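Long-range contacts in long form salivary protein D7L1 (Anopheles stephensi, PDB 3NHI), which binds and sequesters cysteinyl leukotrienes and thromboxane A2 analogues, blunting the vertebrate host's response to mosquito blood feeding: residues Asp7-Leu12 with Glu147-Gly152; Ser154-Cys159 with Leu263-Tyr268; Pro75-Ala80 with Leu130-Val135. All coordinates share one frame; numbering follows the deposited sequence.

Contacts 1 and 3 reach the bound fatty acid at different points along it: Lys-151 of contact 1 grips its carboxylate, while O of Gly-133 in contact 3 receives its hydroxyl. With centres about 13 Å apart, they meet where CB of Ala-11 packs on the backbone O of Tyr-131 and the His-132 ring lies against the backbone of Asp-7 and Ala-8. Contact 2 follows contact 1 in the chain, with centres about 10 Å apart; at their buried polar junction OH of Tyr-268 probably bonds to OE2 of Glu-9 (2.5 Å). Contacts 2 and 3 do not touch (centres about 23 Å apart), and the nearest atoms of the Tyr-268 side chain and the ligand are about 8 Å apart.

Contact 1 (Asp7-Leu12 with Glu147-Gly152); sequences DAEQAL and EIKQKG. With EAH ((5S,7E,9E,11Z,14Z)-5-hydroxyicosa-7,9,11,14-tetraenoic acid), chain B.
Ile-148 inserts its branched side chain against the first turn of helix 8-22, meeting Asp-7 and Glu-9 with different methyls. Its CD1 lies 3.8 Å from CB of Asp-7, whereas CG2 presses on CB of Glu-9 at 3.5 Å. With CG1 beside the backbone N (chi1 -56°) and the chain then extended, the two methyls are spread far enough to serve both residues. Asp-7 meets this apolar group while its carboxylate is engaged as the N-cap: OD1 accepts from N of Gln-10 at 2.8 Å, and N of Asp-7 gives an almost straight bond back to OE1 of Gln-10, completing a capping box. The bend at chi3 (78°) brings CE of Lys-149 within 4.1 Å of CG of Glu-9. Their charged ends do not meet; Glu-9 turns its carboxylate to Arg-198 and Tyr-268, and a further bend at chi4 turns NZ of Lys-149 to backbone oxygens, among them that of Glu-153. Further along, Leu-12 and Lys-151 cross at about a right angle, CD2 of Leu-12 lying 3.9 Å from CG of Lys-151. A bend at chi3 (81°) directs the lysine toward the ligand carboxylate, where NZ donates to O1 of EAH at 2.9 Å and weakly to O2. Leu-12 CD1 approaches the same carboxylate, so the contact forms part of the pocket's polar end, at the lysine that binds leukotriene C4. The loop holding 147-152 runs between helices 135-144 and 155-163; Tyr-142 of the former packs on Ala-8 and Ile-148, and Phe-155 of the latter on Glu-9 and Lys-149.

Contact 2 (Ser154-Cys159 with Leu263-Tyr268); sequences SFHAYC and LRSADY
The hydroxyl of Ser-265 accepts a hydrogen bond from the backbone N of Phe-155, 2.9 Å from N to OG with an N-H...O angle of 161°. It thereby engages an N-H of the first turn of helix 155-163 from across the contact. The same OG sits 3.4 Å from CA of Ser-154, and beside it the methyl of Ala-266 packs on the Ser-154 backbone, CB to N 3.6 Å. Small side chains on both sides let the two backbones come close, with CA of Ser-154 and CA of Ala-266 3.8 Å apart. The aromatic pair lies to one flank: OH of Tyr-268 meets the edge of the Phe-155 ring near its plane, 3.4 Å from CE2, as the two side chains cross.

The start of helix 155-163 thus abuts the C-terminal end of helix 251-266 within the all-helical, odorant-binding-protein-like fold, and Cys-159, one turn on, is bonded to Cys-192 of helix 184-196 in one of the protein's disulfides. Ser-154 is the N-cap of its helix. With OG held between the backbone N and the carbonyl carbon (chi1 67°), it accepts from N of Ala-157 at 3.0 Å and also bonds to the carboxylate of Glu-262. Ser-265 OG has a second partner as well, the backbone O of Glu-262, which helps fix its rotation, so this one residue steadies both serines. Farther out, the Tyr-268 ring makes a cation-pi contact with Lys-16 of helix 8-22, the helix that also carries its hydroxyl's partner, Glu-9.

Contact 3 (Pro75-Ala80 with Leu130-Val135); sequences PVQYQA and LYHGTV. With EAH ((5S,7E,9E,11Z,14Z)-5-hydroxyicosa-7,9,11,14-tetraenoic acid), chain B.
Leu-130, at the end of helix 109-130, meets helix 73-85 through both its side chain and its carbonyl. CD2 lies 3.8 Å from CD1 of Tyr-78, and the backbone O accepts a hydrogen bond from NE2 of Gln-77 at 2.9 Å. This O lies close to the plane of the glutamine amide, although NE2 is tilted from the carbonyl plane, and the bond is nearly straight, 167° at the hydrogen. A water donates to this same O and to O of Gln-77, forming a second bridge between the segments. Tyr-131, the first residue to leave helical geometry, lays its ring over Gln-77. The glutamine's CG sits over the face, 3.8 Å from the ring centroid in a CH-pi contact, and the amide is stacked at only 12° to the ring plane. The bend at chi2 (68°) of Gln-77 brings CD back beside the ring, and chi3 then sets the amide nearly parallel to it. His-132 adopts left-handed backbone angles and brings NE2 to 3.5 Å from NE2 of Gln-77; its own strong partner is the backbone O of Leu-6, whose N bonds to OE1 of Gln-77, so the N-terminal stretch ties both side chains. O of Gly-133, a residue that binds leukotriene C4, accepts from the O3 hydroxyl of EAH at 3.0 Å and also from NE of Arg-128; Thr-134 caps helix 135-144, whose first residue, Val-135, approaches the carboxylate with CG2. The loop therefore links helices 109-130 and 135-144 along the pocket wall, backed by helix 73-85, with helix 89-101 packing on Tyr-78 from beyond.

Contact 1 (Asp7-Leu12 with Glu147-Gly152)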
loop_
_atom_site.group_PDB
_atom_site.type_symbol
_atom_site.label_atom_id
_atom_site.label_comp_id
_atom_site.label_asym_id
_atom_site.label_seq_id
_atom_site.Cartn_x
_atom_site.Cartn_y
_atom_site.Cartn_z
ATOM N N ASP A 7 4.453 -9.695 2.499
ATOM C CA ASP A 7 3.735 -9.947 3.738
ATOM C C ASP A 7 2.274 -9.499 3.672
ATOM O O ASP A 7 1.820 -8.998 2.646
ATOM C CB ASP A 7 4.501 -9.376 4.947
ATOM C CG ASP A 7 4.439 -7.856 5.050
ATOM O OD1 ASP A 7 3.452 -7.230 4.607
ATOM O OD2 ASP A 7 5.384 -7.279 5.636
ATOM N N ALA A 8 1.533 -9.690 4.759
ATOM C CA ALA A 8 0.101 -9.378 4.719
ATOM C C ALA A 8 -0.210 -7.901 4.476
ATOM O O ALA A 8 -1.178 -7.584 3.763
ATOM C CB ALA A 8 -0.587 -9.873 5.985
ATOM N N GLU A 9 0.582 -7.008 5.066
ATOM C CA GLU A 9 0.381 -5.581 4.852
ATOM C C GLU A 9 0.702 -5.199 3.404
ATOM O O GLU A 9 0.007 -4.376 2.803
ATOM C CB GLU A 9 1.228 -4.746 5.821
ATOM C CG GLU A 9 1.109 -3.222 5.617
ATOM C CD GLU A 9 1.959 -2.662 4.471
ATOM O OE1 GLU A 9 3.033 -3.217 4.152
ATOM O OE2 GLU A 9 1.555 -1.624 3.903
ATOM N N GLN A 10 1.757 -5.792 2.850
ATOM C CA GLN A 10 2.159 -5.454 1.495
ATOM C C GLN A 10 1.097 -5.893 0.495
ATOM O O GLN A 10 0.798 -5.171 -0.468
ATOM C CB GLN A 10 3.502 -6.081 1.186
ATOM C CG GLN A 10 4.641 -5.426 1.927
ATOM C CD GLN A 10 5.906 -6.197 1.687
ATOM O OE1 GLN A 10 6.047 -7.328 2.120
ATOM N NE2 GLN A 10 6.814 -5.617 0.908
ATOM N N ALA A 11 0.518 -7.067 0.724
ATOM C CA ALA A 11 -0.586 -7.532 -0.116
ATOM C C ALA A 11 -1.835 -6.652 0.041
ATOM O O ALA A 11 -2.463 -6.276 -0.965
ATOM C CB ALA A 11 -0.913 -8.990 0.183
ATOM N N LEU A 12 -2.192 -6.325 1.288
ATOM C CA LEU A 12 -3.365 -5.485 1.543
ATOM C C LEU A 12 -3.218 -4.121 0.875
ATOM O O LEU A 12 -4.188 -3.577 0.320
ATOM C CB LEU A 12 -3.606 -5.327 3.045
ATOM C CG LEU A 12 -5.002 -4.808 3.416
ATOM C CD1 LEU A 12 -6.110 -5.792 3.030
ATOM C CD2 LEU A 12 -5.079 -4.497 4.898
ATOM N N GLU A 147 5.981 -7.811 13.783
ATOM C CA GLU A 147 6.759 -6.741 13.169
ATOM C C GLU A 147 6.075 -6.112 11.942
ATOM O O GLU A 147 6.576 -5.146 11.376
ATOM C CB GLU A 147 8.165 -7.256 12.819
ATOM C CG GLU A 147 8.214 -8.280 11.671
ATOM C CD GLU A 147 8.137 -9.755 12.101
ATOM O OE1 GLU A 147 7.520 -10.098 13.141
ATOM O OE2 GLU A 147 8.705 -10.586 11.353
ATOM N N ILE A 148 4.941 -6.670 11.534
ATOM C CA ILE A 148 4.165 -6.123 10.406
ATOM C C ILE A 148 3.180 -5.089 10.945
ATOM O O ILE A 148 2.509 -5.350 11.946
ATOM C CB ILE A 148 3.343 -7.228 9.676
ATOM C CG1 ILE A 148 4.251 -8.372 9.202
ATOM C CG2 ILE A 148 2.556 -6.623 8.504
ATOM C CD1 ILE A 148 3.498 -9.567 8.634
ATOM N N LYS A 149 3.068 -3.936 10.287
ATOM C CA LYS A 149 2.044 -2.954 10.664
ATOM C C LYS A 149 0.653 -3.590 10.573
ATOM O O LYS A 149 0.287 -4.171 9.553
ATOM C CB LYS A 149 2.116 -1.703 9.775
ATOM C CG LYS A 149 1.126 -0.608 10.210
ATOM C CD LYS A 149 0.726 0.312 9.067
ATOM C CE LYS A 149 -0.310 -0.316 8.158
ATOM N NZ LYS A 149 -1.684 -0.258 8.757
ATOM N N GLN A 150 -0.113 -3.469 11.653
ATOM C CA GLN A 150 -1.403 -4.128 11.741
ATOM C C GLN A 150 -2.495 -3.261 11.130
ATOM O O GLN A 150 -2.328 -2.046 10.964
ATOM C CB GLN A 150 -1.722 -4.437 13.203
ATOM C CG GLN A 150 -0.562 -5.097 13.964
ATOM C CD GLN A 150 -0.454 -6.602 13.745
ATOM O OE1 GLN A 150 -1.392 -7.346 14.033
ATOM N NE2 GLN A 150 0.707 -7.059 13.263
ATOM N N LYS A 151 -3.619 -3.886 10.792
ATOM C CA LYS A 151 -4.800 -3.117 10.421
ATOM C C LYS A 151 -5.242 -2.324 11.648
ATOM O O LYS A 151 -5.238 -2.848 12.765
ATOM C CB LYS A 151 -5.936 -4.034 9.974
ATOM C CG LYS A 151 -5.616 -4.836 8.728
ATOM C CD LYS A 151 -6.615 -5.963 8.487
ATOM C CE LYS A 151 -7.882 -5.452 7.826
ATOM N NZ LYS A 151 -8.824 -6.566 7.510
ATOM N N GLY A 152 -5.613 -1.068 11.435
ATOM C CA GLY A 152 -6.056 -0.183 12.514
ATOM C C GLY A 152 -4.923 0.613 13.133
ATOM O O GLY A 152 -5.158 1.485 13.968
HETATM O O1 EAH B . -7.325 -8.443 5.958
HETATM C C1 EAH B . -7.877 -8.493 4.828
HETATM O O2 EAH B . -8.841 -7.753 4.513
HETATM C C2 EAH B . -7.345 -9.482 3.810
HETATM C C3 EAH B . -8.326 -9.662 2.649
HETATM C C4 EAH B . -7.993 -8.732 1.485
HETATM C C5 EAH B . -9.001 -8.904 0.368
HETATM O O3 EAH B . -8.793 -10.081 -0.225
HETATM C C6 EAH B . -8.856 -7.778 -0.652
HETATM C C7 EAH B . -9.744 -8.007 -1.864
HETATM C C8 EAH B . -8.903 -8.386 -3.065
HETATM C C9 EAH B . -9.771 -8.818 -4.154
HETATM C C10 EAH B . -9.055 -9.322 -5.159
HETATM C C11 EAH B . -9.969 -9.744 -6.217
HETATM C C12 EAH B . -9.576 -10.369 -7.330
HETATM C C13 EAH B . -8.134 -10.697 -7.639
HETATM C C14 EAH B . -7.573 -9.582 -8.494
HETATM C C15 EAH B . -6.786 -9.770 -9.556
HETATM C C16 EAH B . -6.336 -11.129 -10.033
HETATM C C17 EAH B . -4.916 -11.375 -9.546
HETATM C C18 EAH B . -4.922 -12.162 -8.243
HETATM C C19 EAH B . -3.558 -12.781 -7.991
HETATM C C20 EAH B . -3.527 -13.483 -6.653
#

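Contact 2 (Ser154-Cys159 with Leu263-Tyr268)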
loop_
_atom_site.group_PDB
_atom_site.type_symbol
_atom_site.label_atom_id
_atom_site.label_comp_id
_atom_site.label_asym_id
_atom_site.label_seq_id
_atom_site.Cartn_x
_atom_site.Cartn_y
_atom_site.Cartn_z
ATOM N N SER A 154 -1.723 3.146 12.396
ATOM C CA SER A 154 -1.156 4.005 11.341
ATOM C C SER A 154 0.323 3.717 11.172
ATOM O O SER A 154 0.985 3.239 12.103
ATOM C CB SER A 154 -1.375 5.492 11.646
ATOM O OG SER A 154 -0.623 5.908 12.781
ATOM N N PHE A 155 0.853 4.016 9.987
ATOM C CA PHE A 155 2.294 3.922 9.842
ATOM C C PHE A 155 3.025 4.843 10.798
ATOM O O PHE A 155 4.070 4.472 11.329
ATOM C CB PHE A 155 2.770 4.096 8.390
ATOM C CG PHE A 155 3.097 2.787 7.726
ATOM C CD1 PHE A 155 4.169 2.019 8.191
ATOM C CD2 PHE A 155 2.320 2.294 6.667
ATOM C CE1 PHE A 155 4.459 0.774 7.626
ATOM C CE2 PHE A 155 2.614 1.048 6.091
ATOM C CZ PHE A 155 3.686 0.292 6.567
ATOM N N HIS A 156 2.452 6.020 11.059
ATOM C CA HIS A 156 3.112 6.945 11.974
ATOM C C HIS A 156 3.247 6.334 13.373
ATOM O O HIS A 156 4.292 6.469 13.999
ATOM C CB HIS A 156 2.381 8.286 12.029
ATOM C CG HIS A 156 2.216 8.941 10.692
ATOM N ND1 HIS A 156 1.564 8.332 9.640
ATOM C CD2 HIS A 156 2.582 10.169 10.250
ATOM C CE1 HIS A 156 1.564 9.149 8.599
ATOM N NE2 HIS A 156 2.172 10.271 8.945
ATOM N N ALA A 157 2.210 5.645 13.849
ATOM C CA ALA A 157 2.273 5.006 15.162
ATOM C C ALA A 157 3.191 3.791 15.173
ATOM O O ALA A 157 3.965 3.603 16.123
ATOM C CB ALA A 157 0.882 4.625 15.629
ATOM N N TYR A 158 3.095 2.962 14.134
ATOM C CA TYR A 158 3.971 1.811 13.991
ATOM C C TYR A 158 5.442 2.243 14.018
ATOM O O TYR A 158 6.271 1.661 14.733
ATOM C CB TYR A 158 3.637 1.061 12.690
ATOM C CG TYR A 158 4.637 -0.012 12.351
ATOM C CD1 TYR A 158 4.480 -1.313 12.819
ATOM C CD2 TYR A 158 5.772 0.288 11.585
ATOM C CE1 TYR A 158 5.423 -2.304 12.513
ATOM C CE2 TYR A 158 6.713 -0.681 11.290
ATOM C CZ TYR A 158 6.537 -1.964 11.751
ATOM O OH TYR A 158 7.500 -2.903 11.440
ATOM N N CYS A 159 5.756 3.281 13.250
ATOM C CA CYS A 159 7.122 3.773 13.124
ATOM C C CYS A 159 7.609 4.468 14.395
ATOM O O CYS A 159 8.774 4.324 14.766
ATOM C CB CYS A 159 7.224 4.703 11.918
ATOM S SG CYS A 159 6.903 3.855 10.338
ATOM N N LEU A 263 -4.342 8.759 8.724
ATOM C CA LEU A 263 -5.624 8.087 8.869
ATOM C C LEU A 263 -5.791 6.939 7.880
ATOM O O LEU A 263 -6.145 5.822 8.263
ATOM C CB LEU A 263 -6.769 9.093 8.710
ATOM C CG LEU A 263 -8.185 8.521 8.666
ATOM C CD1 LEU A 263 -8.516 7.663 9.905
ATOM C CD2 LEU A 263 -9.149 9.669 8.514
ATOM N N ARG A 264 -5.526 7.224 6.611
ATOM C CA ARG A 264 -5.673 6.228 5.560
ATOM C C ARG A 264 -4.719 5.051 5.754
ATOM O O ARG A 264 -5.043 3.920 5.378
ATOM C CB ARG A 264 -5.479 6.880 4.190
ATOM C CG ARG A 264 -6.624 7.820 3.849
ATOM C CD ARG A 264 -6.589 8.330 2.434
ATOM N NE ARG A 264 -5.510 9.276 2.203
ATOM C CZ ARG A 264 -4.399 9.034 1.500
ATOM N NH1 ARG A 264 -4.151 7.856 0.950
ATOM N NH2 ARG A 264 -3.511 9.995 1.363
ATOM N N SER A 265 -3.554 5.305 6.349
ATOM C CA SER A 265 -2.576 4.246 6.573
ATOM C C SER A 265 -2.982 3.345 7.729
ATOM O O SER A 265 -2.453 2.241 7.848
ATOM C CB SER A 265 -1.174 4.824 6.809
ATOM O OG SER A 265 -0.990 5.287 8.144
ATOM N N ALA A 266 -3.896 3.819 8.580
ATOM C CA ALA A 266 -4.460 2.991 9.651
ATOM C C ALA A 266 -5.619 2.150 9.138
ATOM O O ALA A 266 -5.791 1.009 9.566
ATOM C CB ALA A 266 -4.896 3.858 10.840
ATOM N N ASP A 267 -6.394 2.694 8.204
ATOM C CA ASP A 267 -7.586 2.033 7.691
ATOM C C ASP A 267 -7.474 1.951 6.170
ATOM O O ASP A 267 -7.868 2.871 5.457
ATOM C CB ASP A 267 -8.816 2.835 8.113
ATOM C CG ASP A 267 -10.126 2.230 7.638
ATOM O OD1 ASP A 267 -10.140 1.155 6.999
ATOM O OD2 ASP A 267 -11.167 2.864 7.925
ATOM N N TYR A 268 -6.958 0.824 5.677
ATOM C CA TYR A 268 -6.744 0.659 4.238
ATOM C C TYR A 268 -8.048 0.649 3.434
ATOM O O TYR A 268 -8.018 0.841 2.218
ATOM C CB TYR A 268 -5.914 -0.600 3.968
ATOM C CG TYR A 268 -4.407 -0.437 4.133
ATOM C CD1 TYR A 268 -3.853 0.660 4.804
ATOM C CD2 TYR A 268 -3.531 -1.398 3.617
ATOM C CE1 TYR A 268 -2.482 0.796 4.950
ATOM C CE2 TYR A 268 -2.150 -1.283 3.773
ATOM C CZ TYR A 268 -1.630 -0.176 4.431
ATOM O OH TYR A 268 -0.265 -0.005 4.599
#

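Contact 3 (Pro75-Ala80 with Leu130-Val135)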
loop_
_atom_site.group_PDB
_atom_site.type_symbol
_atom_site.label_atom_id
_atom_site.label_comp_id
_atom_site.label_asym_id
_atom_site.label_seq_id
_atom_site.Cartn_x
_atom_site.Cartn_y
_atom_site.Cartn_z
ATOM N N PRO A 75 6.406 -20.200 -5.993
ATOM C CA PRO A 75 6.951 -21.028 -4.913
ATOM C C PRO A 75 7.704 -20.226 -3.841
ATOM O O PRO A 75 7.708 -20.633 -2.683
ATOM C CB PRO A 75 7.892 -21.991 -5.654
ATOM C CG PRO A 75 7.268 -22.111 -7.010
ATOM C CD PRO A 75 6.811 -20.705 -7.322
ATOM N N VAL A 76 8.317 -19.099 -4.206
ATOM C CA VAL A 76 8.997 -18.258 -3.218
ATOM C C VAL A 76 7.971 -17.662 -2.244
ATOM O O VAL A 76 8.170 -17.680 -1.024
ATOM C CB VAL A 76 9.841 -17.152 -3.893
ATOM C CG1 VAL A 76 10.428 -16.197 -2.865
ATOM C CG2 VAL A 76 10.956 -17.761 -4.751
ATOM N N GLN A 77 6.872 -17.142 -2.790
ATOM C CA GLN A 77 5.790 -16.606 -1.976
ATOM C C GLN A 77 5.251 -17.680 -1.037
ATOM O O GLN A 77 5.045 -17.431 0.151
ATOM C CB GLN A 77 4.666 -16.075 -2.869
ATOM C CG GLN A 77 3.503 -15.448 -2.098
ATOM C CD GLN A 77 3.859 -14.138 -1.395
ATOM O OE1 GLN A 77 4.815 -13.454 -1.753
ATOM N NE2 GLN A 77 3.073 -13.783 -0.391
ATOM N N TYR A 78 5.019 -18.867 -1.585
ATOM C CA TYR A 78 4.591 -20.009 -0.783
ATOM C C TYR A 78 5.560 -20.344 0.344
ATOM O O TYR A 78 5.153 -20.467 1.501
ATOM C CB TYR A 78 4.404 -21.233 -1.682
ATOM C CG TYR A 78 4.263 -22.546 -0.933
ATOM C CD1 TYR A 78 3.219 -22.746 -0.029
ATOM C CD2 TYR A 78 5.157 -23.593 -1.150
ATOM C CE1 TYR A 78 3.076 -23.948 0.652
ATOM C CE2 TYR A 78 5.018 -24.813 -0.470
ATOM C CZ TYR A 78 3.973 -24.971 0.423
ATOM O OH TYR A 78 3.816 -26.164 1.093
ATOM N N GLN A 79 6.834 -20.506 0.011
ATOM C CA GLN A 79 7.819 -20.960 0.995
ATOM C C GLN A 79 7.945 -20.013 2.178
ATOM O O GLN A 79 8.178 -20.455 3.300
ATOM C CB GLN A 79 9.189 -21.134 0.338
ATOM C CG GLN A 79 9.270 -22.323 -0.593
ATOM C CD GLN A 79 9.282 -23.649 0.133
ATOM O OE1 GLN A 79 9.792 -23.753 1.249
ATOM N NE2 GLN A 79 8.734 -24.677 -0.507
ATOM N N ALA A 80 7.775 -18.719 1.934
ATOM C CA ALA A 80 7.966 -17.721 2.988
ATOM C C ALA A 80 6.950 -17.837 4.135
ATOM O O ALA A 80 7.237 -17.419 5.260
ATOM C CB ALA A 80 7.935 -16.329 2.391
ATOM N N LEU A 130 -1.807 -17.929 -0.576
ATOM C CA LEU A 130 -0.419 -17.508 -0.787
ATOM C C LEU A 130 -0.225 -16.011 -0.623
ATOM O O LEU A 130 0.774 -15.572 -0.053
ATOM C CB LEU A 130 0.100 -17.933 -2.166
ATOM C CG LEU A 130 0.095 -19.433 -2.432
ATOM C CD1 LEU A 130 0.811 -19.703 -3.743
ATOM C CD2 LEU A 130 0.732 -20.216 -1.286
ATOM N N TYR A 131 -1.177 -15.230 -1.136
ATOM C CA TYR A 131 -1.049 -13.776 -1.176
ATOM C C TYR A 131 -1.947 -13.046 -0.175
ATOM O O TYR A 131 -2.304 -11.878 -0.373
ATOM C CB TYR A 131 -1.259 -13.254 -2.610
ATOM C CG TYR A 131 -0.147 -13.666 -3.558
ATOM C CD1 TYR A 131 1.030 -12.915 -3.660
ATOM C CD2 TYR A 131 -0.257 -14.822 -4.343
ATOM C CE1 TYR A 131 2.068 -13.303 -4.524
ATOM C CE2 TYR A 131 0.770 -15.208 -5.204
ATOM C CZ TYR A 131 1.922 -14.452 -5.296
ATOM O OH TYR A 131 2.932 -14.847 -6.141
ATOM N N HIS A 132 -2.298 -13.733 0.908
ATOM C CA HIS A 132 -2.931 -13.086 2.071
ATOM C C HIS A 132 -4.223 -12.377 1.688
ATOM O O HIS A 132 -4.479 -11.231 2.077
ATOM C CB HIS A 132 -1.927 -12.152 2.769
ATOM C CG HIS A 132 -0.549 -12.734 2.850
ATOM N ND1 HIS A 132 -0.293 -13.961 3.427
ATOM C CD2 HIS A 132 0.642 -12.268 2.408
ATOM C CE1 HIS A 132 0.997 -14.228 3.334
ATOM N NE2 HIS A 132 1.590 -13.210 2.735
ATOM N N GLY A 133 -5.027 -13.091 0.907
ATOM C CA GLY A 133 -6.277 -12.572 0.370
ATOM C C GLY A 133 -7.540 -13.051 1.068
ATOM O O GLY A 133 -8.631 -12.948 0.501
ATOM N N THR A 134 -7.404 -13.566 2.289
ATOM C CA THR A 134 -8.561 -13.835 3.153
ATOM C C THR A 134 -8.346 -13.126 4.479
ATOM O O THR A 134 -7.213 -13.006 4.943
ATOM C CB THR A 134 -8.771 -15.345 3.427
ATOM O OG1 THR A 134 -7.723 -15.846 4.271
ATOM C CG2 THR A 134 -8.829 -16.146 2.112
ATOM N N VAL A 135 -9.428 -12.661 5.091
ATOM C CA VAL A 135 -9.340 -12.004 6.398
ATOM C C VAL A 135 -8.723 -12.946 7.446
ATOM O O VAL A 135 -7.801 -12.566 8.173
ATOM C CB VAL A 135 -10.728 -11.480 6.854
ATOM C CG1 VAL A 135 -10.678 -10.957 8.289
ATOM C CG2 VAL A 135 -11.207 -10.378 5.916
HETATM O O1 EAH B . -7.325 -8.443 5.958
HETATM C C1 EAH B . -7.877 -8.493 4.828
HETATM O O2 EAH B . -8.841 -7.753 4.513
HETATM C C2 EAH B . -7.345 -9.482 3.810
HETATM C C3 EAH B . -8.326 -9.662 2.649
HETATM C C4 EAH B . -7.993 -8.732 1.485
HETATM C C5 EAH B . -9.001 -8.904 0.368
HETATM O O3 EAH B . -8.793 -10.081 -0.225
HETATM C C6 EAH B . -8.856 -7.778 -0.652
HETATM C C7 EAH B . -9.744 -8.007 -1.864
HETATM C C8 EAH B . -8.903 -8.386 -3.065
HETATM C C9 EAH B . -9.771 -8.818 -4.154
HETATM C C10 EAH B . -9.055 -9.322 -5.159
HETATM C C11 EAH B . -9.969 -9.744 -6.217
HETATM C C12 EAH B . -9.576 -10.369 -7.330
HETATM C C13 EAH B . -8.134 -10.697 -7.639
HETATM C C14 EAH B . -7.573 -9.582 -8.494
HETATM C C15 EAH B . -6.786 -9.770 -9.556
HETATM C C16 EAH B . -6.336 -11.129 -10.033
HETATM C C17 EAH B . -4.916 -11.375 -9.546
HETATM C C18 EAH B . -4.922 -12.162 -8.243
HETATM C C19 EAH B . -3.558 -12.781 -7.991
HETATM C C20 EAH B . -3.527 -13.483 -6.653
HETATM O O HOH W 1 2.428 -17.479 1.180
#